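Local coordinates for extracellular protein 11-1 (Passalora fulva, PDB 6ZUS) that is a secreted, zinc-binding avirulence effector of a plant-pathogenic fungus, probably recognised by resistance proteins of its host plant, at residues V14-I19 against T73-V78; D23-Y28 against I60-C65; L109-Y114 against V125-R130. All blocks are in the same frame, centred on the assembly; numbering follows the deposited sequence. Where two conformers were deposited one is given.

All three contacts reach one four-stranded antiparallel sheet, ordered 57-64, 71-86, 6-20, 127-138. Contact 1 pairs the two central strands. Contact 2, centred about 8 Å from the centre of contact 1, sets the loop after strand 6-20 against edge strand 57-64; its segments lie between those of contact 1 in the chain. Contact 3 follows later, its centre about 12 Å from that of contact 1 and about 20 Å from that of contact 2, and lays the segment after helix 101-109 on the other edge. The Cys25–Cys74 disulfide ties contact 2 to contact 1, while backbone pairing and stacked His15 and Tyr127 rings join contact 1 to contact 3, links that probably stabilise this secreted protein.

Contact 1. Residues V14-I19 against T73-V78; sequences VHQFRI and TCICSV. With ZN (zinc ion), chain G.
The Phe17 ring carries Cys74 CB over one face, 3.8 Å from CB to the ring centroid and near the normal, while Cys76 SG approaches it obliquely, 3.8 Å from Phe17 CE1. These are CH-pi and sulfur-aromatic contacts. A chi1 of 57° sets Phe17 CG between its own backbone N and carbonyl carbon, folding the ring back over the neighbouring strand. Phe17 CD1 in turn sits over one face of the His15 imidazole, and Tyr127 stacks on that imidazole too. A flat apolar ring suits this place, covering half-cystines whose sulfurs are bonded to Cys25 and Cys29; Ile19 adds its CD1, 3.5 Å from Cys74 SG. His15 reaches away from strand 73-78 and binds a zinc ion through ND1 at 2.0 Å, with a water as a further ligand.

Beneath the side chains, His15 pairs with Cys76 and Phe17 with Cys74 through four backbone hydrogen bonds; that from His15 N to Cys76 O is 2.8 Å long and almost straight at 178°. On the other face of the sheet, neighbouring side chains pack over the paired backbones: Val14 CG1 meets Ile75 CG2 at 3.5 Å, and the Gln16 chain runs alongside Ile75. The whole is a regular antiparallel pair at the centre of the sheet, with a disulfide-bonded, aromatic-covered face from which His15 binds a zinc ion.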
loop_
_atom_site.group_PDB
_atom_site.type_symbol
_atom_site.label_atom_id
_atom_site.label_comp_id
_atom_site.label_asym_id
_atom_site.label_seq_id
_atom_site.Cartn_x
_atom_site.Cartn_y
_atom_site.Cartn_z
ATOM N N VAL A 14 -5.949 0.384 -0.276
ATOM C CA VAL A 14 -7.148 0.535 -1.141
ATOM C C VAL A 14 -8.406 0.120 -0.380
ATOM O O VAL A 14 -8.398 -0.955 0.238
ATOM C CB VAL A 14 -7.015 -0.240 -2.470
ATOM C CG1 VAL A 14 -8.197 0.080 -3.377
ATOM C CG2 VAL A 14 -5.688 0.018 -3.194
ATOM N N HIS A 15 -9.441 0.956 -0.461
ATOM C CA HIS A 15 -10.836 0.586 -0.105
ATOM C C HIS A 15 -11.689 0.703 -1.381
ATOM O O HIS A 15 -11.870 1.828 -1.853
ATOM C CB HIS A 15 -11.377 1.434 1.065
ATOM C CG HIS A 15 -12.713 0.920 1.509
ATOM N ND1 HIS A 15 -13.623 1.659 2.242
ATOM C CD2 HIS A 15 -13.315 -0.266 1.298
ATOM C CE1 HIS A 15 -14.676 0.933 2.480
ATOM N NE2 HIS A 15 -14.544 -0.213 1.912
ATOM N N GLN A 16 -12.145 -0.429 -1.926
ATOM C CA GLN A 16 -13.083 -0.489 -3.064
ATOM C C GLN A 16 -14.452 -0.862 -2.506
ATOM O O GLN A 16 -14.595 -1.888 -1.804
ATOM C CB GLN A 16 -12.623 -1.496 -4.122
ATOM C CG GLN A 16 -13.555 -1.553 -5.353
ATOM C CD GLN A 16 -13.066 -2.499 -6.426
ATOM O OE1 GLN A 16 -11.906 -2.998 -6.384
ATOM N NE2 GLN A 16 -13.984 -2.777 -7.337
ATOM N N PHE A 17 -15.448 -0.070 -2.810
ATOM C CA PHE A 17 -16.839 -0.328 -2.349
ATOM C C PHE A 17 -17.868 0.280 -3.311
ATOM O O PHE A 17 -17.525 1.076 -4.189
ATOM C CB PHE A 17 -17.007 0.223 -0.943
ATOM C CG PHE A 17 -16.694 1.691 -0.795
ATOM C CD1 PHE A 17 -15.392 2.154 -0.648
ATOM C CD2 PHE A 17 -17.732 2.631 -0.819
ATOM C CE1 PHE A 17 -15.113 3.514 -0.539
ATOM C CE2 PHE A 17 -17.461 3.981 -0.672
ATOM C CZ PHE A 17 -16.157 4.424 -0.508
ATOM N N ARG A 18 -19.127 -0.130 -3.160
ATOM C CA ARG A 18 -20.226 0.350 -4.042
ATOM C C ARG A 18 -21.053 1.364 -3.251
ATOM O O ARG A 18 -21.213 1.188 -2.020
ATOM C CB ARG A 18 -21.131 -0.784 -4.552
ATOM C CG ARG A 18 -20.425 -2.045 -5.038
ATOM C CD ARG A 18 -19.556 -1.906 -6.269
ATOM N NE ARG A 18 -19.004 -3.220 -6.608
ATOM C CZ ARG A 18 -17.741 -3.465 -6.995
ATOM N NH1 ARG A 18 -16.867 -2.484 -7.124
ATOM N NH2 ARG A 18 -17.357 -4.710 -7.247
ATOM N N ILE A 19 -21.580 2.367 -3.950
ATOM C CA ILE A 19 -22.455 3.405 -3.362
ATOM C C ILE A 19 -23.670 3.564 -4.263
ATOM O O ILE A 19 -23.648 3.185 -5.442
ATOM C CB ILE A 19 -21.687 4.732 -3.167
ATOM C CG1 ILE A 19 -21.353 5.370 -4.521
ATOM C CG2 ILE A 19 -20.430 4.528 -2.284
ATOM C CD1 ILE A 19 -20.856 6.788 -4.423
ATOM N N THR A 73 -19.081 2.244 -8.366
ATOM C CA THR A 73 -17.881 1.703 -7.684
ATOM C C THR A 73 -16.990 2.887 -7.316
ATOM O O THR A 73 -16.610 3.675 -8.253
ATOM C CB THR A 73 -17.097 0.727 -8.555
ATOM O OG1 THR A 73 -17.923 -0.417 -8.728
ATOM C CG2 THR A 73 -15.797 0.305 -7.891
ATOM N N CYS A 74 -16.612 2.934 -6.046
ATOM C CA CYS A 74 -15.625 3.878 -5.501
ATOM C C CYS A 74 -14.340 3.120 -5.215
ATOM O O CYS A 74 -14.408 2.036 -4.604
ATOM C CB CYS A 74 -16.056 4.525 -4.196
ATOM S SG CYS A 74 -17.628 5.369 -4.411
ATOM N N ILE A 75 -13.210 3.718 -5.585
ATOM C CA ILE A 75 -11.889 3.181 -5.178
ATOM C C ILE A 75 -11.158 4.327 -4.486
ATOM O O ILE A 75 -10.886 5.322 -5.166
ATOM C CB ILE A 75 -11.101 2.552 -6.329
ATOM C CG1 ILE A 75 -11.909 1.436 -7.002
ATOM C CG2 ILE A 75 -9.744 2.067 -5.820
ATOM C CD1 ILE A 75 -11.356 0.997 -8.342
ATOM N N CYS A 76 -11.033 4.252 -3.169
ATOM C CA CYS A 76 -10.378 5.283 -2.330
ATOM C C CYS A 76 -9.026 4.714 -1.920
ATOM O O CYS A 76 -8.989 3.585 -1.424
ATOM C CB CYS A 76 -11.263 5.630 -1.147
ATOM S SG CYS A 76 -12.839 6.252 -1.801
ATOM N N SER A 77 -7.928 5.405 -2.224
ATOM C CA SER A 77 -6.595 4.803 -2.029
ATOM C C SER A 77 -5.649 5.878 -1.528
ATOM O O SER A 77 -5.923 7.102 -1.689
ATOM C CB SER A 77 -6.103 4.154 -3.278
ATOM O OG SER A 77 -5.939 5.131 -4.310
ATOM N N VAL A 78 -4.600 5.427 -0.872
ATOM C CA VAL A 78 -3.482 6.340 -0.507
ATOM C C VAL A 78 -2.190 5.570 -0.789
ATOM O O VAL A 78 -2.118 4.356 -0.472
ATOM C CB VAL A 78 -3.626 6.844 0.931
ATOM C CG1 VAL A 78 -3.665 5.738 1.979
ATOM C CG2 VAL A 78 -2.559 7.865 1.251
HETATM ZN ZN ZN G . -13.292 3.460 3.127
HETATM O O HOH W 1 -12.785 3.103 5.313
#

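Contact 2. Residues D23-Y28 against I60-C65; sequences DNCNFY and IQEAPC
Cys25 opens a short 3-10 turn, residues 25-27, that lies against strand 60-64 with Cys25 CA 6.1 Å from Glu62 CA; the turn does not pair with the strand, and the link runs from strand side chains to the turn's backbone and Cys25. Glu62 spans the gap. With CG anti to its own backbone N (chi1 175°) and the chain extended beyond, its carboxylate reaches the start of the turn, where OE1 accepts the Cys25 N-H at 2.8 Å. The bond is nearly straight, 167° at the hydrogen, and comes from the anti side of the carboxylate, 24° out of its plane. The same oxygen takes a hydrogen bond from a water, which accepts from Asn26 N, so one carboxylate oxygen serves two successive amides of the turn, one directly and one through water. OE2 forms a salt bridge with Lys72, which also donates to Asp23 O. A long acidic side chain suits this place because its two oxygens can serve a backbone N-H and a lysine at once, and the lysine's charge probably favours the ionised form.

Nearer its backbone, Glu62 CB packs 3.4 Å from Cys25 SG; from two residues earlier on the strand, Ile60 CG2 lies 3.7 Å from Cys25 CB. Within the turn, Phe27 N and Tyr28 N return to Asn24 O and Cys25 O, while Tyr28 OH donates to Asp23 OD2 at 2.7 Å. The result is a disulfide-stapled 3-10 turn, bonded by Cys25–Cys74 to strand 71-86 and held by a carboxylate from the sheet's edge strand.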
loop_
_atom_site.group_PDB
_atom_site.type_symbol
_atom_site.label_atom_id
_atom_site.label_comp_id
_atom_site.label_asym_id
_atom_site.label_seq_id
_atom_site.Cartn_x
_atom_site.Cartn_y
_atom_site.Cartn_z
ATOM N N ASP A 23 -25.361 9.046 -5.612
ATOM C CA ASP A 23 -24.328 9.650 -4.738
ATOM C C ASP A 23 -22.999 9.807 -5.501
ATOM O O ASP A 23 -22.828 9.215 -6.610
ATOM C CB ASP A 23 -24.156 8.795 -3.484
ATOM C CG ASP A 23 -25.307 8.835 -2.479
ATOM O OD1 ASP A 23 -26.324 9.500 -2.780
ATOM O OD2 ASP A 23 -25.122 8.316 -1.380
ATOM N N ASN A 24 -22.053 10.478 -4.854
ATOM C CA ASN A 24 -20.668 10.667 -5.361
ATOM C C ASN A 24 -19.671 10.048 -4.380
ATOM O O ASN A 24 -19.899 10.074 -3.158
ATOM C CB ASN A 24 -20.378 12.144 -5.629
ATOM C CG ASN A 24 -21.319 12.783 -6.645
ATOM O OD1 ASN A 24 -21.595 13.980 -6.541
ATOM N ND2 ASN A 24 -21.856 12.012 -7.571
ATOM N N CYS A 25 -18.530 9.569 -4.877
ATOM C CA CYS A 25 -17.526 8.880 -4.004
ATOM C C CYS A 25 -16.954 9.863 -2.996
ATOM O O CYS A 25 -16.613 9.432 -1.895
ATOM C CB CYS A 25 -16.416 8.203 -4.803
ATOM S SG CYS A 25 -17.123 6.850 -5.799
ATOM N N ASN A 26 -16.853 11.142 -3.373
ATOM C CA ASN A 26 -16.324 12.187 -2.447
ATOM C C ASN A 26 -17.384 12.594 -1.399
ATOM O O ASN A 26 -17.073 13.500 -0.593
ATOM C CB ASN A 26 -15.758 13.390 -3.200
ATOM C CG ASN A 26 -16.773 14.171 -3.997
ATOM O OD1 ASN A 26 -17.985 14.127 -3.736
ATOM N ND2 ASN A 26 -16.260 14.945 -4.949
ATOM N N PHE A 27 -18.552 11.953 -1.322
ATOM C CA PHE A 27 -19.381 12.036 -0.081
ATOM C C PHE A 27 -18.852 11.040 0.974
ATOM O O PHE A 27 -19.241 11.131 2.117
ATOM C CB PHE A 27 -20.842 11.693 -0.329
ATOM C CG PHE A 27 -21.573 12.544 -1.339
ATOM C CD1 PHE A 27 -21.142 13.828 -1.636
ATOM C CD2 PHE A 27 -22.776 12.095 -1.871
ATOM C CE1 PHE A 27 -21.823 14.598 -2.571
ATOM C CE2 PHE A 27 -23.472 12.867 -2.793
ATOM C CZ PHE A 27 -22.994 14.123 -3.134
ATOM N N TYR A 28 -18.021 10.055 0.587
ATOM C CA TYR A 28 -17.648 8.884 1.427
ATOM C C TYR A 28 -16.172 8.919 1.860
ATOM O O TYR A 28 -15.840 8.402 2.950
ATOM C CB TYR A 28 -17.998 7.601 0.665
ATOM C CG TYR A 28 -19.487 7.376 0.541
ATOM C CD1 TYR A 28 -20.196 6.742 1.547
ATOM C CD2 TYR A 28 -20.216 7.878 -0.532
ATOM C CE1 TYR A 28 -21.573 6.571 1.467
ATOM C CE2 TYR A 28 -21.586 7.721 -0.623
ATOM C CZ TYR A 28 -22.287 7.054 0.374
ATOM O OH TYR A 28 -23.653 6.862 0.296
ATOM N N ILE A 60 -9.136 9.285 -5.328
ATOM C CA ILE A 60 -10.565 8.846 -5.303
ATOM C C ILE A 60 -10.957 8.625 -6.765
ATOM O O ILE A 60 -10.678 9.511 -7.601
ATOM C CB ILE A 60 -11.436 9.878 -4.580
ATOM C CG1 ILE A 60 -10.959 10.132 -3.146
ATOM C CG2 ILE A 60 -12.916 9.483 -4.638
ATOM C CD1 ILE A 60 -11.719 11.255 -2.419
ATOM N N GLN A 61 -11.430 7.442 -7.085
ATOM C CA GLN A 61 -11.890 7.049 -8.434
ATOM C C GLN A 61 -13.360 6.624 -8.284
ATOM O O GLN A 61 -13.717 6.000 -7.247
ATOM C CB GLN A 61 -11.155 5.834 -9.009
ATOM C CG GLN A 61 -9.654 5.967 -9.071
ATOM C CD GLN A 61 -9.031 4.613 -9.366
ATOM O OE1 GLN A 61 -9.247 4.036 -10.445
ATOM N NE2 GLN A 61 -8.312 4.088 -8.369
ATOM N N GLU A 62 -14.159 6.895 -9.306
ATOM C CA GLU A 62 -15.607 6.608 -9.340
ATOM C C GLU A 62 -15.940 6.154 -10.759
ATOM O O GLU A 62 -15.468 6.797 -11.740
ATOM C CB GLU A 62 -16.346 7.909 -8.962
ATOM C CG GLU A 62 -17.866 7.862 -9.046
ATOM C CD GLU A 62 -18.530 9.218 -8.774
ATOM O OE1 GLU A 62 -18.389 9.780 -7.645
ATOM O OE2 GLU A 62 -19.200 9.714 -9.705
ATOM N N ALA A 63 -16.786 5.146 -10.883
ATOM C CA ALA A 63 -17.305 4.684 -12.190
ATOM C C ALA A 63 -18.650 4.020 -11.935
ATOM O O ALA A 63 -18.802 3.356 -10.919
ATOM C CB ALA A 63 -16.324 3.729 -12.850
ATOM N N PRO A 64 -19.645 4.203 -12.832
ATOM C CA PRO A 64 -20.906 3.474 -12.722
ATOM C C PRO A 64 -20.548 1.999 -12.888
ATOM O O PRO A 64 -19.691 1.673 -13.706
ATOM C CB PRO A 64 -21.733 4.036 -13.897
ATOM C CG PRO A 64 -20.660 4.382 -14.950
ATOM C CD PRO A 64 -19.599 5.031 -14.062
ATOM N N CYS A 65 -21.200 1.139 -12.117
ATOM C CA CYS A 65 -20.965 -0.319 -12.141
ATOM C C CYS A 65 -22.055 -0.987 -13.019
ATOM O O CYS A 65 -23.235 -0.962 -12.601
ATOM C CB CYS A 65 -20.913 -0.789 -10.703
ATOM S SG CYS A 65 -20.768 -2.583 -10.596
HETATM O O HOH W 2 -16.863 11.771 -6.475
#

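Contact 3. Residues L109-Y114 against V125-R130; sequences LGRRWY and VGYYSR
Ser129 meets segment 109-114 with three polar groups, each given a partner. Its OG donates to Arg111 O at 2.9 Å, arriving well above the carbonyl plane, and chi1 of 66° turns the hydroxyl to that side. Ser129 N donates to Arg112 O at 2.8 Å, and Ser129 O accepts from Tyr114 N at 3.0 Å, so Trp113 and Ser129 form a single backbone bridge. A small hydroxyl residue suits this tight spot: its CB also touches Leu109 CD2. One water links the backbones further along, accepting from Arg112 N and donating to Tyr127 O.

Arg130 NH1 donates to Tyr114 O at 3.2 Å, with the oxygen at the edge of the guanidinium and the donor high above the carbonyl plane; NH1 also bonds to Glu118 O, and NH2 makes a salt bridge to Asp120. The Arg111 guanidinium instead lies flat on the Tyr127 ring, planes 10° apart and CZ 4.3 Å from the centroid, an off-centre cation-pi stack. Tyr114 CD1 packs on Tyr128 CB at 3.7 Å, the rings inclined at 80°, and Tyr114 OH meets Val125 CG2. Tyr128 OH is hydrogen-bonded to Asp120. Trp113 NE1 donates to Gly131 O and Trp113 N to Glu106.

The chain leaving helix 101-109 through Gly110 runs beside edge strand 127-138, whose other side pairs with strand 6-20; Trp113 turns back onto the helix at Lys102 and Thr105.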
loop_
_atom_site.group_PDB
_atom_site.type_symbol
_atom_site.label_atom_id
_atom_site.label_comp_id
_atom_site.label_asym_id
_atom_site.label_seq_id
_atom_site.Cartn_x
_atom_site.Cartn_y
_atom_site.Cartn_z
ATOM N N LEU A 109 0.833 -2.387 5.889
ATOM C CA LEU A 109 -0.502 -1.836 5.560
ATOM C C LEU A 109 -1.603 -2.603 6.307
ATOM O O LEU A 109 -2.714 -2.022 6.485
ATOM C CB LEU A 109 -0.743 -1.852 4.038
ATOM C CG LEU A 109 -0.309 -0.582 3.298
ATOM C CD1 LEU A 109 1.184 -0.342 3.425
ATOM C CD2 LEU A 109 -0.702 -0.582 1.832
ATOM N N GLY A 110 -1.386 -3.873 6.674
ATOM C CA GLY A 110 -2.361 -4.634 7.485
ATOM C C GLY A 110 -3.530 -5.156 6.685
ATOM O O GLY A 110 -4.578 -5.503 7.299
ATOM N N ARG A 111 -3.382 -5.249 5.347
ATOM C CA ARG A 111 -4.448 -5.740 4.440
ATOM C C ARG A 111 -3.804 -6.682 3.431
ATOM O O ARG A 111 -2.605 -6.499 3.080
ATOM C CB ARG A 111 -5.144 -4.596 3.704
ATOM C CG ARG A 111 -5.709 -3.496 4.593
ATOM C CD ARG A 111 -6.839 -4.027 5.460
ATOM N NE ARG A 111 -7.377 -2.943 6.252
ATOM C CZ ARG A 111 -8.605 -2.869 6.791
ATOM N NH1 ARG A 111 -9.486 -3.872 6.703
ATOM N NH2 ARG A 111 -8.905 -1.763 7.463
ATOM N N ARG A 112 -4.631 -7.577 2.901
ATOM C CA ARG A 112 -4.213 -8.590 1.898
ATOM C C ARG A 112 -3.622 -7.923 0.643
ATOM O O ARG A 112 -4.305 -7.046 0.031
ATOM C CB ARG A 112 -5.411 -9.418 1.474
ATOM C CG ARG A 112 -5.005 -10.547 0.554
ATOM C CD ARG A 112 -6.200 -11.397 0.204
ATOM N NE ARG A 112 -5.803 -12.222 -0.932
ATOM C CZ ARG A 112 -6.568 -13.156 -1.499
ATOM N NH1 ARG A 112 -7.775 -13.402 -1.007
ATOM N NH2 ARG A 112 -6.121 -13.828 -2.558
ATOM N N TRP A 113 -2.462 -8.399 0.217
ATOM C CA TRP A 113 -1.718 -7.856 -0.957
ATOM C C TRP A 113 -2.194 -8.548 -2.225
ATOM O O TRP A 113 -2.471 -9.759 -2.189
ATOM C CB TRP A 113 -0.224 -8.050 -0.726
ATOM C CG TRP A 113 0.702 -7.812 -1.885
ATOM C CD1 TRP A 113 1.457 -6.714 -2.105
ATOM C CD2 TRP A 113 1.028 -8.747 -2.932
ATOM N NE1 TRP A 113 2.214 -6.885 -3.242
ATOM C CE2 TRP A 113 2.023 -8.150 -3.727
ATOM C CE3 TRP A 113 0.635 -10.058 -3.227
ATOM C CZ2 TRP A 113 2.572 -8.781 -4.850
ATOM C CZ3 TRP A 113 1.218 -10.697 -4.309
ATOM C CH2 TRP A 113 2.180 -10.061 -5.104
ATOM N N TYR A 114 -2.261 -7.790 -3.317
ATOM C CA TYR A 114 -2.586 -8.307 -4.666
ATOM C C TYR A 114 -1.522 -7.777 -5.621
ATOM O O TYR A 114 -1.292 -6.567 -5.658
ATOM C CB TYR A 114 -3.988 -7.885 -5.133
ATOM C CG TYR A 114 -5.125 -8.590 -4.444
ATOM C CD1 TYR A 114 -5.579 -8.162 -3.207
ATOM C CD2 TYR A 114 -5.714 -9.727 -5.011
ATOM C CE1 TYR A 114 -6.611 -8.813 -2.565
ATOM C CE2 TYR A 114 -6.740 -10.400 -4.363
ATOM C CZ TYR A 114 -7.199 -9.933 -3.147
ATOM O OH TYR A 114 -8.226 -10.566 -2.512
ATOM N N VAL A 125 -12.546 -8.314 -2.391
ATOM C CA VAL A 125 -12.464 -7.971 -0.940
ATOM C C VAL A 125 -12.518 -6.443 -0.875
ATOM O O VAL A 125 -12.124 -5.767 -1.849
ATOM C CB VAL A 125 -11.212 -8.579 -0.279
ATOM C CG1 VAL A 125 -11.206 -10.091 -0.491
ATOM C CG2 VAL A 125 -9.907 -7.966 -0.772
ATOM N N GLY A 126 -13.023 -5.880 0.184
ATOM C CA GLY A 126 -13.241 -4.420 0.135
ATOM C C GLY A 126 -11.905 -3.682 0.329
ATOM O O GLY A 126 -11.675 -2.635 -0.310
ATOM N N TYR A 127 -11.079 -4.175 1.251
ATOM C CA TYR A 127 -9.837 -3.509 1.682
ATOM C C TYR A 127 -8.682 -4.373 1.258
ATOM O O TYR A 127 -8.707 -5.604 1.574
ATOM C CB TYR A 127 -9.798 -3.356 3.186
ATOM C CG TYR A 127 -10.826 -2.406 3.731
ATOM C CD1 TYR A 127 -12.093 -2.841 4.034
ATOM C CD2 TYR A 127 -10.511 -1.076 3.968
ATOM C CE1 TYR A 127 -13.035 -1.994 4.575
ATOM C CE2 TYR A 127 -11.436 -0.223 4.517
ATOM C CZ TYR A 127 -12.706 -0.678 4.825
ATOM O OH TYR A 127 -13.588 0.223 5.371
ATOM N N TYR A 128 -7.659 -3.765 0.636
ATOM C CA TYR A 128 -6.491 -4.546 0.155
ATOM C C TYR A 128 -5.313 -3.589 -0.040
ATOM O O TYR A 128 -5.458 -2.334 0.084
ATOM C CB TYR A 128 -6.825 -5.385 -1.085
ATOM C CG TYR A 128 -7.400 -4.652 -2.290
ATOM C CD1 TYR A 128 -8.753 -4.351 -2.338
ATOM C CD2 TYR A 128 -6.619 -4.234 -3.380
ATOM C CE1 TYR A 128 -9.315 -3.673 -3.408
ATOM C CE2 TYR A 128 -7.170 -3.529 -4.455
ATOM C CZ TYR A 128 -8.534 -3.276 -4.484
ATOM O OH TYR A 128 -9.100 -2.652 -5.556
ATOM N N SER A 129 -4.192 -4.222 -0.334
ATOM C CA SER A 129 -2.893 -3.530 -0.472
ATOM C C SER A 129 -2.246 -3.886 -1.807
ATOM O O SER A 129 -2.523 -4.958 -2.396
ATOM C CB SER A 129 -1.984 -3.854 0.696
ATOM O OG SER A 129 -1.628 -5.210 0.692
ATOM N N ARG A 130 -1.428 -2.956 -2.272
ATOM C CA ARG A 130 -0.496 -3.098 -3.409
ATOM C C ARG A 130 0.911 -2.814 -2.871
ATOM O O ARG A 130 1.098 -1.925 -1.978
ATOM C CB ARG A 130 -0.803 -2.137 -4.552
ATOM C CG ARG A 130 -2.258 -2.133 -4.990
ATOM C CD ARG A 130 -2.572 -3.472 -5.649
ATOM N NE ARG A 130 -3.754 -3.314 -6.467
ATOM C CZ ARG A 130 -4.160 -4.177 -7.401
ATOM N NH1 ARG A 130 -3.482 -5.289 -7.614
ATOM N NH2 ARG A 130 -5.232 -3.909 -8.118
HETATM O O HOH W 3 -7.603 -7.440 3.303
#